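Local coordinates for magnesium and cobalt efflux protein (Bordetella parapertussis, PDB 3JTF), which probably takes part in magnesium and cobalt transport, this fragment being its AMP-binding pair of CBS domains, at residues R98-I103 against V115-V120. Numbering follows the deposited sequence.
Sequences RNHLAI and VTMEDV. With AMP (adenosine monophosphate), chain F; SO4 (sulfate ion), chain H.
The selenium of Met117, a selenomethionine, sits over one face of the His100 ring. SE of Met117 lies 3.9 Å from the centroid of the His100 ring, 12° off its normal, a Met-aromatic contact. The two side chains run side by side and point the same way; the Met117 chain is extended as far as SE and bends there (chi3 79°), which brings CE near CE1 and ND1 of His100. O4 of a sulfate, probably from the crystallisation liquor, approaches the same ring obliquely. The strand parts pair antiparallel, as two arms of a beta hairpin. Ala102 N gives a nearly straight bond to Val115 O (2.8 Å), and Val115 N returns one to Ala102 O (2.9 Å). At the helix start, Met117 N donates a hydrogen bond to His100 O (3.0 Å). Leu101 and Thr116 form the neighbouring non-hydrogen-bonded pair, with CD1 of Leu101 against CG2 of Thr116 on the AMP side. Thr116 is the helix N-cap. Its OG1 hydrogen-bonds the ribose O3' of AMP at 2.7 Å, while Thr116 N donates to OD2 of Asp119, met on its anti side. OD1 of Asp119 accepts from AMP O2' at 2.7 Å and more distantly from O3', so this strand-to-helix turn of the second CBS domain grips both ribose hydroxyls. Ala102 and Val115 face the other way and pack on Ile81 of strand 80-82. Met117 rests on Leu91 and Phe94 of helix 87-96, and Arg40 of strand 40-44 lies against His100, Leu101 and Thr116.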
# COMPACT_ATOMS: atom_id res chain seq x y z
N ARG B 98 -8.49 9.52 4.27
CA ARG B 98 -7.09 9.05 4.57
C ARG B 98 -6.99 7.53 4.80
O ARG B 98 -5.89 7.01 4.83
CB ARG B 98 -6.54 9.75 5.79
CG ARG B 98 -6.40 11.24 5.62
CD ARG B 98 -6.45 11.87 6.99
NE ARG B 98 -5.20 11.78 7.71
CZ ARG B 98 -5.06 11.46 9.01
NH1 ARG B 98 -3.84 11.44 9.53
NH2 ARG B 98 -6.10 11.12 9.78
N ASN B 99 -8.12 6.86 4.97
CA ASN B 99 -8.19 5.44 5.24
C ASN B 99 -8.68 4.64 3.99
O ASN B 99 -9.84 4.76 3.60
CB ASN B 99 -9.17 5.18 6.41
CG ASN B 99 -8.77 5.92 7.71
OD1 ASN B 99 -7.74 5.61 8.29
ND2 ASN B 99 -9.63 6.87 8.19
N HIS B 100 -7.83 3.78 3.43
CA HIS B 100 -8.22 2.95 2.29
C HIS B 100 -8.51 1.48 2.64
O HIS B 100 -8.66 0.63 1.75
CB HIS B 100 -7.23 3.08 1.13
CG HIS B 100 -7.24 4.44 0.49
ND1 HIS B 100 -6.37 4.78 -0.52
CD2 HIS B 100 -8.00 5.54 0.72
CE1 HIS B 100 -6.62 6.02 -0.91
NE2 HIS B 100 -7.60 6.51 -0.17
N LEU B 101 -8.64 1.21 3.93
CA LEU B 101 -8.97 -0.12 4.44
C LEU B 101 -10.07 0.06 5.46
O LEU B 101 -9.96 0.93 6.35
CB LEU B 101 -7.74 -0.77 5.09
CG LEU B 101 -7.95 -2.24 5.52
CD1 LEU B 101 -6.71 -3.14 5.37
CD2 LEU B 101 -8.43 -2.29 6.95
N ALA B 102 -11.13 -0.75 5.35
CA ALA B 102 -12.22 -0.73 6.30
C ALA B 102 -12.48 -2.16 6.79
O ALA B 102 -12.25 -3.12 6.06
CB ALA B 102 -13.52 -0.15 5.65
N ILE B 103 -12.94 -2.26 8.02
CA ILE B 103 -13.40 -3.49 8.57
C ILE B 103 -14.89 -3.59 8.28
O ILE B 103 -15.63 -2.63 8.48
CB ILE B 103 -13.15 -3.55 10.10
CG1 ILE B 103 -11.67 -3.41 10.45
CG2 ILE B 103 -13.73 -4.87 10.72
CD1 ILE B 103 -10.81 -4.45 9.76
N VAL B 115 -12.05 -4.88 3.72
CA VAL B 115 -12.16 -4.47 2.34
C VAL B 115 -11.26 -3.26 2.15
O VAL B 115 -11.06 -2.47 3.09
CB VAL B 115 -13.65 -4.22 1.95
CG1 VAL B 115 -14.19 -3.01 2.67
CG2 VAL B 115 -13.80 -4.16 0.41
N THR B 116 -10.68 -3.17 0.96
CA THR B 116 -9.81 -2.05 0.57
C THR B 116 -10.28 -1.39 -0.72
O THR B 116 -11.08 -1.95 -1.48
CB THR B 116 -8.32 -2.45 0.39
OG1 THR B 116 -8.13 -3.19 -0.83
CG2 THR B 116 -7.75 -3.25 1.61
N MSE B 117 -9.77 -0.18 -0.96
CA MSE B 117 -10.12 0.57 -2.18
C MSE B 117 -9.77 -0.19 -3.44
O MSE B 117 -10.50 -0.12 -4.42
CB MSE B 117 -9.46 1.95 -2.23
CG MSE B 117 -10.16 2.90 -3.29
SE MSE B 117 -9.35 4.67 -3.17
CE MSE B 117 -7.74 4.23 -4.23
N GLU B 118 -8.65 -0.92 -3.40
CA GLU B 118 -8.25 -1.75 -4.53
C GLU B 118 -9.28 -2.80 -4.87
O GLU B 118 -9.61 -2.96 -6.05
CB GLU B 118 -6.89 -2.42 -4.26
CG GLU B 118 -6.29 -3.24 -5.43
CD GLU B 118 -5.03 -4.07 -4.96
OE1 GLU B 118 -4.05 -3.43 -4.51
OE2 GLU B 118 -5.03 -5.34 -5.00
N ASP B 119 -9.81 -3.50 -3.85
CA ASP B 119 -10.88 -4.49 -4.05
C ASP B 119 -12.11 -3.84 -4.72
O ASP B 119 -12.73 -4.43 -5.58
CB ASP B 119 -11.36 -5.13 -2.74
CG ASP B 119 -10.26 -5.89 -2.00
OD1 ASP B 119 -9.47 -6.59 -2.66
OD2 ASP B 119 -10.19 -5.75 -0.75
N VAL B 120 -12.49 -2.66 -4.27
CA VAL B 120 -13.64 -1.97 -4.83
C VAL B 120 -13.38 -1.65 -6.33
O VAL B 120 -14.23 -1.92 -7.17
CB VAL B 120 -13.93 -0.68 -4.03
CG1 VAL B 120 -15.07 0.13 -4.66
CG2 VAL B 120 -14.24 -1.02 -2.53
P AMP F . -2.19 -4.70 0.23
O1P AMP F . -2.32 -3.83 1.43
O2P AMP F . -1.61 -4.05 -0.98
O3P AMP F . -1.55 -6.01 0.54
O5' AMP F . -3.65 -5.16 -0.22
C5' AMP F . -3.77 -6.11 -1.29
C4' AMP F . -5.01 -6.90 -1.04
O4' AMP F . -4.91 -7.84 0.05
C3' AMP F . -6.13 -5.94 -0.61
O3' AMP F . -6.69 -5.25 -1.74
C2' AMP F . -7.05 -6.92 0.02
O2' AMP F . -7.52 -7.73 -1.13
C1' AMP F . -6.07 -7.71 0.89
N9 AMP F . -5.58 -7.22 2.23
C8 AMP F . -5.01 -6.04 2.62
N7 AMP F . -4.66 -6.06 3.94
C5 AMP F . -4.99 -7.29 4.41
C6 AMP F . -4.87 -8.01 5.68
N6 AMP F . -4.37 -7.40 6.76
N1 AMP F . -5.36 -9.27 5.76
C2 AMP F . -5.86 -9.90 4.70
N3 AMP F . -5.96 -9.33 3.49
C4 AMP F . -5.56 -8.04 3.30
S SO4 H . -5.98 0.07 -1.33
O1 SO4 H . -4.80 0.90 -1.48
O2 SO4 H . -6.93 0.31 -2.35
O3 SO4 H . -5.54 -1.34 -1.33
O4 SO4 H . -6.56 0.30 -0.03